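PDB 4AZH: beta-n-acetylhexosaminidase from Streptococcus pneumoniae, which probably cleaves terminal beta-linked N-acetylhexosamine residues, chiefly N-acetylglucosamine, from the non-reducing ends of glycans as a family 20 glycoside hydrolase. Local coordinates for residues Gly48-Arg53 with His121-Leu126; Gln224-Asn229 with Leu247-Ser252; Leu274-Asp279 with Met326-Ala331; Trp280-Gly285 with Glu341-Leu346. All coordinates share one frame; numbering follows the deposited sequence.

Contact 1: residues Gly48-Arg53 with His121-Leu126; sequences GNDGLR and HMDAML. With LOG (N-acetylglucosaminono-1,5-lactone (Z)-oxime), chain E.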
# COMPACT_ATOMS: atom_id res chain seq x y z
N GLY A 48 0.01 -4.40 8.85
CA GLY A 48 -0.51 -4.03 10.16
C GLY A 48 -1.61 -3.02 9.88
O GLY A 48 -1.35 -1.89 9.44
N ASN A 49 -2.84 -3.44 10.08
CA ASN A 49 -4.00 -2.59 9.98
C ASN A 49 -5.12 -3.29 10.77
O ASN A 49 -5.71 -4.27 10.26
CB ASN A 49 -4.37 -2.39 8.51
CG ASN A 49 -5.45 -1.34 8.31
OD1 ASN A 49 -6.47 -1.61 7.67
ND2 ASN A 49 -5.21 -0.12 8.83
N ASP A 50 -5.38 -2.81 11.99
CA ASP A 50 -6.17 -3.55 13.01
C ASP A 50 -5.47 -4.84 13.43
O ASP A 50 -4.79 -4.86 14.45
CB ASP A 50 -7.62 -3.85 12.57
CG ASP A 50 -8.42 -2.59 12.29
OD1 ASP A 50 -7.82 -1.49 12.17
OD2 ASP A 50 -9.67 -2.69 12.19
N GLY A 51 -5.65 -5.92 12.64
CA GLY A 51 -4.86 -7.16 12.77
C GLY A 51 -3.40 -6.96 12.32
O GLY A 51 -3.11 -6.11 11.46
N LEU A 52 -2.48 -7.72 12.91
CA LEU A 52 -1.07 -7.69 12.49
C LEU A 52 -0.72 -9.06 11.92
O LEU A 52 -0.65 -10.06 12.67
CB LEU A 52 -0.14 -7.31 13.66
CG LEU A 52 1.36 -7.17 13.37
CD1 LEU A 52 1.68 -6.20 12.23
CD2 LEU A 52 2.13 -6.79 14.64
N ARG A 53 -0.53 -9.08 10.60
CA ARG A 53 -0.57 -10.29 9.79
C ARG A 53 0.77 -10.59 9.10
O ARG A 53 0.85 -11.15 8.01
CB ARG A 53 -1.75 -10.20 8.81
CG ARG A 53 -3.10 -10.19 9.54
CD ARG A 53 -4.30 -10.63 8.74
NE ARG A 53 -5.54 -10.53 9.54
CZ ARG A 53 -6.01 -11.49 10.34
NH1 ARG A 53 -5.36 -12.63 10.47
NH2 ARG A 53 -7.14 -11.31 11.04
N HIS A 121 -5.59 2.06 14.22
CA HIS A 121 -5.68 0.75 13.55
C HIS A 121 -4.66 -0.27 14.01
O HIS A 121 -4.00 -0.92 13.18
CB HIS A 121 -5.64 0.93 12.04
CG HIS A 121 -6.89 1.57 11.47
ND1 HIS A 121 -6.98 2.90 11.20
CD2 HIS A 121 -8.14 1.03 11.15
CE1 HIS A 121 -8.19 3.18 10.71
NE2 HIS A 121 -8.91 2.03 10.68
N MET A 122 -4.51 -0.42 15.33
CA MET A 122 -3.50 -1.35 15.87
C MET A 122 -4.03 -2.23 17.02
O MET A 122 -3.33 -2.50 18.00
CB MET A 122 -2.23 -0.60 16.29
CG MET A 122 -2.46 0.50 17.34
SD MET A 122 -0.97 1.39 17.90
CE MET A 122 -0.14 0.17 18.92
N ASP A 123 -5.28 -2.68 16.88
CA ASP A 123 -5.94 -3.54 17.85
C ASP A 123 -5.02 -4.69 18.32
O ASP A 123 -4.85 -4.92 19.53
CB ASP A 123 -7.20 -4.15 17.21
CG ASP A 123 -8.16 -3.10 16.66
OD1 ASP A 123 -7.73 -2.00 16.18
OD2 ASP A 123 -9.38 -3.38 16.69
N ALA A 124 -4.44 -5.38 17.34
CA ALA A 124 -3.65 -6.55 17.57
C ALA A 124 -2.39 -6.23 18.35
O ALA A 124 -2.01 -7.00 19.22
CB ALA A 124 -3.32 -7.21 16.24
N MET A 125 -1.74 -5.11 18.03
CA MET A 125 -0.53 -4.68 18.73
C MET A 125 -0.84 -4.33 20.17
O MET A 125 -0.03 -4.65 21.07
CB MET A 125 0.15 -3.48 18.05
CG MET A 125 0.90 -3.79 16.76
SD MET A 125 1.83 -2.34 16.22
CE MET A 125 1.92 -2.55 14.46
N LEU A 126 -1.98 -3.68 20.39
CA LEU A 126 -2.43 -3.30 21.74
C LEU A 126 -2.58 -4.51 22.65
O LEU A 126 -2.07 -4.52 23.77
CB LEU A 126 -3.74 -2.52 21.68
CG LEU A 126 -3.71 -1.18 20.95
CD1 LEU A 126 -5.12 -0.62 20.80
CD2 LEU A 126 -2.76 -0.19 21.64
C2 LOG E . -10.00 3.84 6.68
C3 LOG E . -9.79 2.38 6.28
C4 LOG E . -11.14 1.79 5.94
C5 LOG E . -11.69 2.55 4.74
C6 LOG E . -12.96 1.85 4.21
C7 LOG E . -8.38 5.01 5.21
C8 LOG E . -7.00 5.66 5.09
N2 LOG E . -8.74 4.58 6.46
O1 LOG E . -12.14 6.37 5.55
O3 LOG E . -9.09 1.60 7.34
O4 LOG E . -10.99 0.45 5.55
O5 LOG E . -11.97 3.85 5.12
O6 LOG E . -14.04 2.04 5.09
C1 LOG E . -11.06 4.48 5.96
O7 LOG E . -9.10 4.94 4.21
N1 LOG E . -11.16 5.74 6.21
O HOH W 1 -2.01 -4.13 14.76
O HOH W 2 -8.97 -0.25 14.22
O HOH W 3 -11.07 -2.56 15.04

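Contact 2: residues Gln224-Asn229 with Leu247-Ser252; sequences QPMAFN and LISYWS. With LOG (N-acetylglucosaminono-1,5-lactone (Z)-oxime), chain E.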
# COMPACT_ATOMS: atom_id res chain seq x y z
N GLN A 224 11.46 5.58 1.60
CA GLN A 224 10.59 6.74 1.46
C GLN A 224 9.43 6.61 2.44
O GLN A 224 8.68 5.64 2.39
CB GLN A 224 10.08 6.82 0.02
CG GLN A 224 9.02 7.88 -0.27
CD GLN A 224 9.47 9.30 0.07
OE1 GLN A 224 8.87 9.96 0.91
NE2 GLN A 224 10.50 9.78 -0.60
N PRO A 225 9.26 7.57 3.36
CA PRO A 225 8.10 7.41 4.25
C PRO A 225 6.80 7.83 3.57
O PRO A 225 6.77 8.76 2.76
CB PRO A 225 8.44 8.33 5.44
CG PRO A 225 9.36 9.36 4.87
CD PRO A 225 10.07 8.75 3.69
N MET A 226 5.75 7.06 3.83
CA MET A 226 4.41 7.35 3.35
C MET A 226 3.51 7.38 4.58
O MET A 226 3.81 6.69 5.58
CB MET A 226 3.97 6.28 2.37
CG MET A 226 2.58 6.42 1.74
SD MET A 226 2.39 5.04 0.58
CE MET A 226 0.63 4.96 0.24
N ALA A 227 2.43 8.16 4.51
CA ALA A 227 1.40 8.16 5.56
C ALA A 227 0.11 8.70 4.96
O ALA A 227 0.14 9.34 3.88
CB ALA A 227 1.81 9.02 6.76
N PHE A 228 -1.02 8.45 5.63
CA PHE A 228 -2.25 9.01 5.12
C PHE A 228 -2.34 10.45 5.56
O PHE A 228 -1.61 10.90 6.45
CB PHE A 228 -3.48 8.26 5.57
CG PHE A 228 -3.50 6.82 5.16
CD1 PHE A 228 -3.65 6.45 3.82
CD2 PHE A 228 -3.40 5.82 6.12
CE1 PHE A 228 -3.71 5.10 3.45
CE2 PHE A 228 -3.45 4.47 5.74
CZ PHE A 228 -3.58 4.11 4.41
N ASN A 229 -3.25 11.17 4.90
CA ASN A 229 -3.36 12.61 5.07
C ASN A 229 -3.94 13.04 6.41
O ASN A 229 -3.61 14.12 6.90
CB ASN A 229 -4.16 13.23 3.91
CG ASN A 229 -5.60 12.76 3.88
OD1 ASN A 229 -5.93 11.68 3.35
ND2 ASN A 229 -6.46 13.58 4.45
N LEU A 247 5.49 11.14 1.86
CA LEU A 247 4.58 10.99 0.73
C LEU A 247 3.21 10.84 1.32
O LEU A 247 2.92 9.88 2.01
CB LEU A 247 4.93 9.75 -0.13
CG LEU A 247 4.00 9.46 -1.31
CD1 LEU A 247 4.01 10.58 -2.34
CD2 LEU A 247 4.42 8.18 -1.99
N ILE A 248 2.35 11.81 1.04
CA ILE A 248 1.00 11.82 1.60
C ILE A 248 0.01 11.04 0.75
O ILE A 248 -0.31 11.46 -0.35
CB ILE A 248 0.49 13.25 1.74
CG1 ILE A 248 1.38 14.03 2.72
CG2 ILE A 248 -0.93 13.26 2.24
CD1 ILE A 248 1.27 13.54 4.15
N SER A 249 -0.46 9.90 1.25
CA SER A 249 -1.57 9.16 0.59
C SER A 249 -2.90 9.83 0.96
O SER A 249 -3.39 9.69 2.09
CB SER A 249 -1.54 7.67 0.99
OG SER A 249 -2.74 6.97 0.62
N TYR A 250 -3.47 10.58 -0.00
CA TYR A 250 -4.63 11.48 0.22
C TYR A 250 -5.91 10.83 -0.29
O TYR A 250 -6.05 10.54 -1.49
CB TYR A 250 -4.44 12.86 -0.45
CG TYR A 250 -5.33 13.94 0.18
CD1 TYR A 250 -6.71 13.99 -0.09
CD2 TYR A 250 -4.79 14.91 1.05
CE1 TYR A 250 -7.54 14.94 0.52
CE2 TYR A 250 -5.61 15.87 1.65
CZ TYR A 250 -6.98 15.88 1.37
OH TYR A 250 -7.78 16.82 1.96
N TRP A 251 -6.85 10.63 0.63
CA TRP A 251 -8.07 9.92 0.28
C TRP A 251 -9.38 10.70 0.42
O TRP A 251 -10.40 10.31 -0.19
CB TRP A 251 -8.12 8.58 1.01
CG TRP A 251 -8.40 8.78 2.47
CD1 TRP A 251 -7.48 9.04 3.48
CD2 TRP A 251 -9.72 8.82 3.11
NE1 TRP A 251 -8.13 9.23 4.68
CE2 TRP A 251 -9.47 9.10 4.52
CE3 TRP A 251 -11.03 8.65 2.66
CZ2 TRP A 251 -10.52 9.20 5.44
CZ3 TRP A 251 -12.07 8.75 3.60
CH2 TRP A 251 -11.81 9.02 4.96
N SER A 252 -9.36 11.79 1.20
CA SER A 252 -10.56 12.60 1.53
C SER A 252 -10.20 13.77 2.41
O SER A 252 -9.22 13.72 3.17
CB SER A 252 -11.62 11.76 2.29
OG SER A 252 -12.61 12.57 2.93
C2 LOG E . -10.00 3.84 6.68
C3 LOG E . -9.79 2.38 6.28
C4 LOG E . -11.14 1.79 5.94
C5 LOG E . -11.69 2.55 4.74
C6 LOG E . -12.96 1.85 4.21
C7 LOG E . -8.38 5.01 5.21
C8 LOG E . -7.00 5.66 5.09
N2 LOG E . -8.74 4.58 6.46
O1 LOG E . -12.14 6.37 5.55
O3 LOG E . -9.09 1.60 7.34
O4 LOG E . -10.99 0.45 5.55
O5 LOG E . -11.97 3.85 5.12
O6 LOG E . -14.04 2.04 5.09
C1 LOG E . -11.06 4.48 5.96
O7 LOG E . -9.10 4.94 4.21
N1 LOG E . -11.16 5.74 6.21

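Contact 3: residues Leu274-Asp279 with Met326-Ala331; sequences LNTNGD and MLSIWA. With LOG (N-acetylglucosaminono-1,5-lactone (Z)-oxime), chain E.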
# COMPACT_ATOMS: atom_id res chain seq x y z
N LEU A 274 0.26 10.74 -3.18
CA LEU A 274 -0.18 9.56 -3.90
C LEU A 274 -1.69 9.67 -3.83
O LEU A 274 -2.27 9.54 -2.74
CB LEU A 274 0.33 8.27 -3.24
CG LEU A 274 -0.24 6.99 -3.87
CD1 LEU A 274 0.22 6.86 -5.31
CD2 LEU A 274 0.28 5.83 -3.04
N ASN A 275 -2.32 9.97 -4.96
CA ASN A 275 -3.77 10.17 -5.00
C ASN A 275 -4.56 8.87 -4.69
O ASN A 275 -4.73 7.98 -5.56
CB ASN A 275 -4.15 10.71 -6.38
CG ASN A 275 -5.64 10.99 -6.52
OD1 ASN A 275 -6.40 11.05 -5.53
ND2 ASN A 275 -6.07 11.20 -7.77
N THR A 276 -5.04 8.77 -3.46
CA THR A 276 -5.73 7.58 -2.94
C THR A 276 -7.22 7.90 -2.70
O THR A 276 -7.77 7.66 -1.62
CB THR A 276 -5.06 7.14 -1.63
OG1 THR A 276 -3.64 7.20 -1.81
CG2 THR A 276 -5.48 5.67 -1.22
N ASN A 277 -7.83 8.50 -3.73
CA ASN A 277 -9.18 9.00 -3.68
C ASN A 277 -10.20 8.01 -3.12
O ASN A 277 -10.35 6.91 -3.66
CB ASN A 277 -9.64 9.42 -5.09
CG ASN A 277 -10.76 10.42 -5.04
OD1 ASN A 277 -11.80 10.16 -4.43
ND2 ASN A 277 -10.53 11.60 -5.60
N GLY A 278 -10.88 8.43 -2.05
CA GLY A 278 -11.99 7.72 -1.46
C GLY A 278 -13.01 7.21 -2.48
O GLY A 278 -13.66 6.21 -2.23
N ASP A 279 -13.15 7.89 -3.63
CA ASP A 279 -14.14 7.48 -4.65
C ASP A 279 -13.91 6.05 -5.15
O ASP A 279 -14.84 5.39 -5.56
CB ASP A 279 -14.12 8.42 -5.86
CG ASP A 279 -14.64 9.81 -5.56
OD1 ASP A 279 -15.22 10.07 -4.47
OD2 ASP A 279 -14.45 10.65 -6.45
N MET A 326 -3.71 5.64 -6.38
CA MET A 326 -3.90 4.34 -5.75
C MET A 326 -5.39 3.99 -5.56
O MET A 326 -6.17 4.76 -4.99
CB MET A 326 -3.10 4.28 -4.43
CG MET A 326 -3.41 3.10 -3.54
SD MET A 326 -2.14 2.73 -2.30
CE MET A 326 -2.87 3.37 -0.79
N LEU A 327 -5.78 2.82 -6.07
CA LEU A 327 -7.10 2.25 -5.86
C LEU A 327 -7.10 1.28 -4.66
O LEU A 327 -6.19 0.44 -4.54
CB LEU A 327 -7.49 1.51 -7.10
CG LEU A 327 -8.96 1.13 -7.16
CD1 LEU A 327 -9.54 1.41 -8.54
CD2 LEU A 327 -9.13 -0.31 -6.72
N SER A 328 -8.10 1.36 -3.77
CA SER A 328 -7.97 0.65 -2.49
C SER A 328 -9.08 -0.35 -2.19
O SER A 328 -10.28 -0.03 -2.31
CB SER A 328 -7.84 1.66 -1.34
OG SER A 328 -6.84 2.63 -1.66
N ILE A 329 -8.67 -1.56 -1.81
CA ILE A 329 -9.61 -2.60 -1.38
C ILE A 329 -9.48 -2.76 0.12
O ILE A 329 -8.39 -3.01 0.63
CB ILE A 329 -9.33 -3.97 -2.05
CG1 ILE A 329 -9.13 -3.83 -3.57
CG2 ILE A 329 -10.45 -4.94 -1.69
CD1 ILE A 329 -10.29 -3.17 -4.32
N TRP A 330 -10.59 -2.62 0.82
CA TRP A 330 -10.57 -2.65 2.26
C TRP A 330 -11.40 -3.80 2.76
O TRP A 330 -12.30 -4.26 2.06
CB TRP A 330 -11.13 -1.37 2.81
CG TRP A 330 -10.33 -0.15 2.42
CD1 TRP A 330 -10.64 0.78 1.42
CD2 TRP A 330 -9.07 0.33 3.02
NE1 TRP A 330 -9.69 1.77 1.37
CE2 TRP A 330 -8.71 1.55 2.30
CE3 TRP A 330 -8.23 -0.14 4.01
CZ2 TRP A 330 -7.57 2.26 2.59
CZ3 TRP A 330 -7.08 0.59 4.31
CH2 TRP A 330 -6.75 1.76 3.60
N ALA A 331 -11.14 -4.22 3.99
CA ALA A 331 -11.81 -5.38 4.56
C ALA A 331 -12.44 -5.09 5.93
O ALA A 331 -12.21 -5.81 6.90
CB ALA A 331 -10.84 -6.55 4.63
C2 LOG E . -10.00 3.84 6.68
C3 LOG E . -9.79 2.38 6.28
C4 LOG E . -11.14 1.79 5.94
C5 LOG E . -11.69 2.55 4.74
C6 LOG E . -12.96 1.85 4.21
C7 LOG E . -8.38 5.01 5.21
C8 LOG E . -7.00 5.66 5.09
N2 LOG E . -8.74 4.58 6.46
O1 LOG E . -12.14 6.37 5.55
O3 LOG E . -9.09 1.60 7.34
O4 LOG E . -10.99 0.45 5.55
O5 LOG E . -11.97 3.85 5.12
O6 LOG E . -14.04 2.04 5.09
C1 LOG E . -11.06 4.48 5.96
O7 LOG E . -9.10 4.94 4.21
N1 LOG E . -11.16 5.74 6.21
O HOH W 4 -8.31 4.60 -3.54

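Contact 4: residues Trp280-Gly285 with Glu341-Leu346; sequences WYYILG and EEIFEL. With LOG (N-acetylglucosaminono-1,5-lactone (Z)-oxime), chain E.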
# COMPACT_ATOMS: atom_id res chain seq x y z
N TRP A 280 -12.66 5.61 -5.12
CA TRP A 280 -12.28 4.36 -5.69
C TRP A 280 -12.30 3.23 -4.70
O TRP A 280 -11.91 2.13 -5.06
CB TRP A 280 -10.89 4.48 -6.29
CG TRP A 280 -10.78 5.50 -7.39
CD1 TRP A 280 -11.70 5.79 -8.39
CD2 TRP A 280 -9.67 6.44 -7.63
NE1 TRP A 280 -11.25 6.79 -9.21
CE2 TRP A 280 -10.04 7.23 -8.80
CE3 TRP A 280 -8.44 6.69 -7.02
CZ2 TRP A 280 -9.21 8.22 -9.31
CZ3 TRP A 280 -7.62 7.69 -7.55
CH2 TRP A 280 -8.00 8.44 -8.67
N TYR A 281 -12.73 3.48 -3.45
CA TYR A 281 -12.68 2.47 -2.38
C TYR A 281 -13.72 1.34 -2.63
O TYR A 281 -14.88 1.59 -2.97
CB TYR A 281 -13.02 3.12 -1.05
CG TYR A 281 -11.90 3.80 -0.32
CD1 TYR A 281 -10.66 4.03 -0.93
CD2 TYR A 281 -12.09 4.27 0.97
CE1 TYR A 281 -9.63 4.67 -0.26
CE2 TYR A 281 -11.07 4.90 1.66
CZ TYR A 281 -9.83 5.10 1.05
OH TYR A 281 -8.79 5.72 1.73
N TYR A 282 -13.29 0.09 -2.49
CA TYR A 282 -14.24 -0.99 -2.35
C TYR A 282 -13.98 -1.73 -1.03
O TYR A 282 -12.84 -2.09 -0.71
CB TYR A 282 -14.18 -1.93 -3.54
CG TYR A 282 -14.98 -3.20 -3.35
CD1 TYR A 282 -16.34 -3.14 -3.00
CD2 TYR A 282 -14.40 -4.45 -3.54
CE1 TYR A 282 -17.08 -4.30 -2.82
CE2 TYR A 282 -15.14 -5.62 -3.38
CZ TYR A 282 -16.47 -5.54 -3.02
OH TYR A 282 -17.23 -6.69 -2.86
N ILE A 283 -15.04 -1.88 -0.25
CA ILE A 283 -14.99 -2.62 0.99
C ILE A 283 -15.61 -4.00 0.69
O ILE A 283 -16.74 -4.08 0.22
CB ILE A 283 -15.80 -1.87 2.05
CG1 ILE A 283 -15.12 -0.53 2.37
CG2 ILE A 283 -15.99 -2.72 3.27
CD1 ILE A 283 -16.06 0.48 3.01
N LEU A 284 -14.85 -5.06 0.92
CA LEU A 284 -15.27 -6.42 0.60
C LEU A 284 -16.66 -6.67 1.15
O LEU A 284 -16.92 -6.48 2.35
CB LEU A 284 -14.27 -7.47 1.16
CG LEU A 284 -12.81 -7.49 0.70
CD1 LEU A 284 -12.04 -8.64 1.38
CD2 LEU A 284 -12.65 -7.59 -0.82
N GLY A 285 -17.57 -7.05 0.25
CA GLY A 285 -18.94 -7.40 0.63
C GLY A 285 -19.94 -6.26 0.72
O GLY A 285 -21.11 -6.52 0.99
N GLU A 341 -12.35 -12.02 -8.50
CA GLU A 341 -12.83 -11.45 -9.74
C GLU A 341 -13.42 -10.06 -9.54
O GLU A 341 -13.37 -9.27 -10.48
CB GLU A 341 -13.83 -12.38 -10.47
CG GLU A 341 -15.24 -12.44 -9.88
CD GLU A 341 -15.38 -13.31 -8.61
OE1 GLU A 341 -14.36 -13.93 -8.12
OE2 GLU A 341 -16.54 -13.38 -8.11
N GLU A 342 -13.97 -9.76 -8.36
CA GLU A 342 -14.53 -8.43 -8.13
C GLU A 342 -13.39 -7.42 -8.15
O GLU A 342 -13.44 -6.41 -8.82
CB GLU A 342 -15.25 -8.36 -6.79
CG GLU A 342 -16.62 -9.05 -6.70
CD GLU A 342 -17.31 -8.84 -5.35
OE1 GLU A 342 -16.64 -8.74 -4.30
OE2 GLU A 342 -18.57 -8.75 -5.34
N ILE A 343 -12.34 -7.75 -7.42
CA ILE A 343 -11.12 -6.95 -7.35
C ILE A 343 -10.53 -6.77 -8.76
O ILE A 343 -10.18 -5.64 -9.16
CB ILE A 343 -10.13 -7.58 -6.34
CG1 ILE A 343 -10.51 -7.20 -4.90
CG2 ILE A 343 -8.71 -7.18 -6.65
CD1 ILE A 343 -11.93 -7.52 -4.49
N PHE A 344 -10.48 -7.85 -9.52
CA PHE A 344 -9.91 -7.83 -10.89
C PHE A 344 -10.71 -6.96 -11.81
O PHE A 344 -10.15 -6.21 -12.64
CB PHE A 344 -9.83 -9.25 -11.48
CG PHE A 344 -8.73 -10.08 -10.88
CD1 PHE A 344 -7.89 -9.56 -9.90
CD2 PHE A 344 -8.52 -11.40 -11.33
CE1 PHE A 344 -6.88 -10.32 -9.35
CE2 PHE A 344 -7.50 -12.16 -10.79
CZ PHE A 344 -6.67 -11.61 -9.80
N GLU A 345 -12.03 -7.07 -11.69
CA GLU A 345 -12.91 -6.28 -12.49
C GLU A 345 -12.69 -4.83 -12.14
O GLU A 345 -12.71 -3.98 -13.01
CB GLU A 345 -14.39 -6.65 -12.28
CG GLU A 345 -15.24 -6.09 -13.41
CD GLU A 345 -16.73 -6.00 -13.13
OE1 GLU A 345 -17.22 -6.27 -12.01
OE2 GLU A 345 -17.44 -5.61 -14.07
N LEU A 346 -12.50 -4.56 -10.86
CA LEU A 346 -12.33 -3.18 -10.44
C LEU A 346 -10.95 -2.66 -10.88
O LEU A 346 -10.86 -1.59 -11.45
CB LEU A 346 -12.56 -3.02 -8.95
CG LEU A 346 -12.25 -1.63 -8.35
CD1 LEU A 346 -13.08 -0.56 -9.02
CD2 LEU A 346 -12.51 -1.68 -6.84
C2 LOG E . -10.00 3.84 6.68
C3 LOG E . -9.79 2.38 6.28
C4 LOG E . -11.14 1.79 5.94
C5 LOG E . -11.69 2.55 4.74
C6 LOG E . -12.96 1.85 4.21
C7 LOG E . -8.38 5.01 5.21
C8 LOG E . -7.00 5.66 5.09
N2 LOG E . -8.74 4.58 6.46
O1 LOG E . -12.14 6.37 5.55
O3 LOG E . -9.09 1.60 7.34
O4 LOG E . -10.99 0.45 5.55
O5 LOG E . -11.97 3.85 5.12
O6 LOG E . -14.04 2.04 5.09
C1 LOG E . -11.06 4.48 5.96
O7 LOG E . -9.10 4.94 4.21
N1 LOG E . -11.16 5.74 6.21

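Contact 1: residues Gly48-Arg53 with His121-Leu126
D50 and H121 lie side by side and point the same way. The D50 carboxylate and the imidazole are nearly coplanar, 14° apart, but their very close approach is doubtful. D50 also runs alongside D123. Here the two carboxylates are stacked, with D50 OD1 4.0 Å from D123 OD1. The first torsion of D50 puts CG anti to the carbonyl carbon (chi1 -61°), which sets the carboxylate alongside both H121 and D123. Like charges this close would probably repel, but two waters bridge them. The water bond to D50 OD1 is weak, and the waters may not supply every bond at once. They and the R20 salt bridge of D50 OD2 probably ease the repulsion. The D50 backbone bonds separately. D50 N donates to H121 O at 2.6 Å, from above the carbonyl plane. D50 O accepts from A124 N at 3.0 Å, with an N-H...O angle of 168°, and also takes a water. A124 N is in the first turn of helix 123-131, so the loop carbonyl meets the amino end of that helix. M122 is the N-cap residue. Behind this polar group the contact is apolar. L52 CB faces A124 CB at 4.1 Å, and L52 CD2 meets M125 CG at 3.9 Å. L52 and M125 cross obliquely, and Y167 and L163 of helix 154-171 pack on them in turn. H121 belongs to the pocket that holds the inhibitor. The contact joins two loops that follow parallel strands 42-46 and 111-118, as in the active-site end of a TIM barrel.

Contact 2: residues Gln224-Asn229 with Leu247-Ser252
N229 carries its CG between the backbone N and the carbonyl carbon (chi1 65°). This torsion lays the N229 amide over one face of the Y250 ring, with the two planes 20° apart and CG offset toward the rim. From there the amide is held at both ends. OD1 accepts from W251 N at 3.1 Å, with the donor above the carbonyl plane, and ND2 donates to S252 O at 3.0 Å. The indole NE1 of W251 bonds to D230. Before N229 the segments pair as parallel strands. L247 N donates to P225 O, A227 N to L247 O and S249 N to A227 O. The last rung, N229 N to S249 O at 3.2 Å, is weak. M226, F228, L247 and S249 share one sheet face. There the extended M226 side chain brings CE to 3.6 Å from S249 CB. S249 OG lies at the edge of the F228 ring, 3.4 Å from CD1, and its hydrogen-bond partner is T276. F228 presents a face to the inhibitor, whose acetamido methyl C8 sits over the ring centre at 3.7 Å from CG. The amide bonds of N229 therefore tie the end of one strand to the loop carrying W251. F228 offers an apolar seat for the acetamido methyl, while the acetamido oxygen O7 lies over a face of W251.

Contact 3: residues Leu274-Asp279 with Met326-Ala331
T276 and M326 run side by side and point the same way, and the methyl groups at their ends meet. T276 CG2 is 3.5 Å from M326 CE. The M326 chain is extended through CG and SD and then bends at its last torsion (chi3 103°), which swings CE toward T276. L274 comes at about a right angle to M326. Its CD2 reaches M326 CB at 4.0 Å. M226 packs on both L274 and M326, and M326 also touches V13 and S15 of strand 11-17, consistent with a place in the barrel interior. This is the (beta/alpha)8 TIM-barrel core of the family 20 module, where parallel strands 272-275 and 322-330 are neighbours. Their backbones are joined here by M326 N to N275 O at 2.7 Å, a nearly straight N-H...O with the donor above the carbonyl plane. A CA-H...O contact from T276 CA to M326 O follows it. T276 turns its two branches to different tasks. The hydroxyl donates back to L274 O at 2.9 Å and also bonds to S249, while CG2, anti to the backbone N, touches S328 OG at 3.4 Å. Beyond T276 the segments diverge, and a water fills in. It donates to N277 O and to M326 O, the latter at 2.6 Å, and accepts from S328 OG. N277 OD1 accepts D279 N in an Asx turn, and N277 ND2 bonds to Q309. Further along strand 322-330, W330 sets a face of its indole against the sugar ring of the inhibitor, with C5 offset toward the rim, and Y281 meets W330 edge-to-face.

Contact 4: residues Trp280-Gly285 with Glu341-Leu346
The Y282 ring has the backbone N of L284 over the centre of one face, 4.2 Å above the plane. At its edge, in the ring plane, lies I343 CD1, which is 3.9 Å from CE2. E342 OE1 is also near that plane, beside the hydroxyl. The carboxylate of E342 stands almost square to the ring, 82° apart, and Y282 and E342 cross at about a right angle. Y282 OH donates to E342 OE1 at 2.6 Å, meeting it from above the carboxylate plane. The same hydroxyl accepts from G285 N at 3.1 Å, so it links the turn after strand 282-283 to the helix. The two bonds fix the end of the ring. The E342 chain is extended beyond CG (chi2 -176°), and this carries the carboxylate from the helix to the tyrosine. Nearer the backbone, Y282 CB packs on L346 CD2 at 3.7 Å. L284 CD2 touches I343 CD1 at 3.7 Å, the two side chains crossing at about a right angle. I343 CD1 thus fits between L284 and the Y282 ring. Y281 points away from the helix, and its OH donates to inhibitor O7 at 2.6 Å. I283 CD1 reaches inhibitor O6 at 3.3 Å. The segment therefore has one side on the helix and another on the ligand pocket. Strand 282-283 pairs through its backbone with strand 322-330. I329 of that strand touches L284, I343 and L346, and L295 of helix 295-304 touches Y282 and E342. Helix 340-352 packs outside these strands, beside helix 295-304.

Overall arrangement
All four contacts lie within the family 20 catalytic domain. Contact 1 comes first along the chain and closes before contact 2 opens. Contacts 3 and 4 follow, with their segments alternating. Contacts 2, 3 and 4 share one parallel sheet, and contact 1 lies in loops after two of its strands. The centres of contacts 2 and 3 are about 11 Å apart, as are those of 3 and 4. S249 meets T276 between contacts 2 and 3, and W330 pairs with Y282 and L284 between 3 and 4. Contact 1 stands about 20 Å from contact 3, between centres, and N49 touches W330. Every contact reaches the inhibitor, so segments distant in sequence build one sugar-binding pocket.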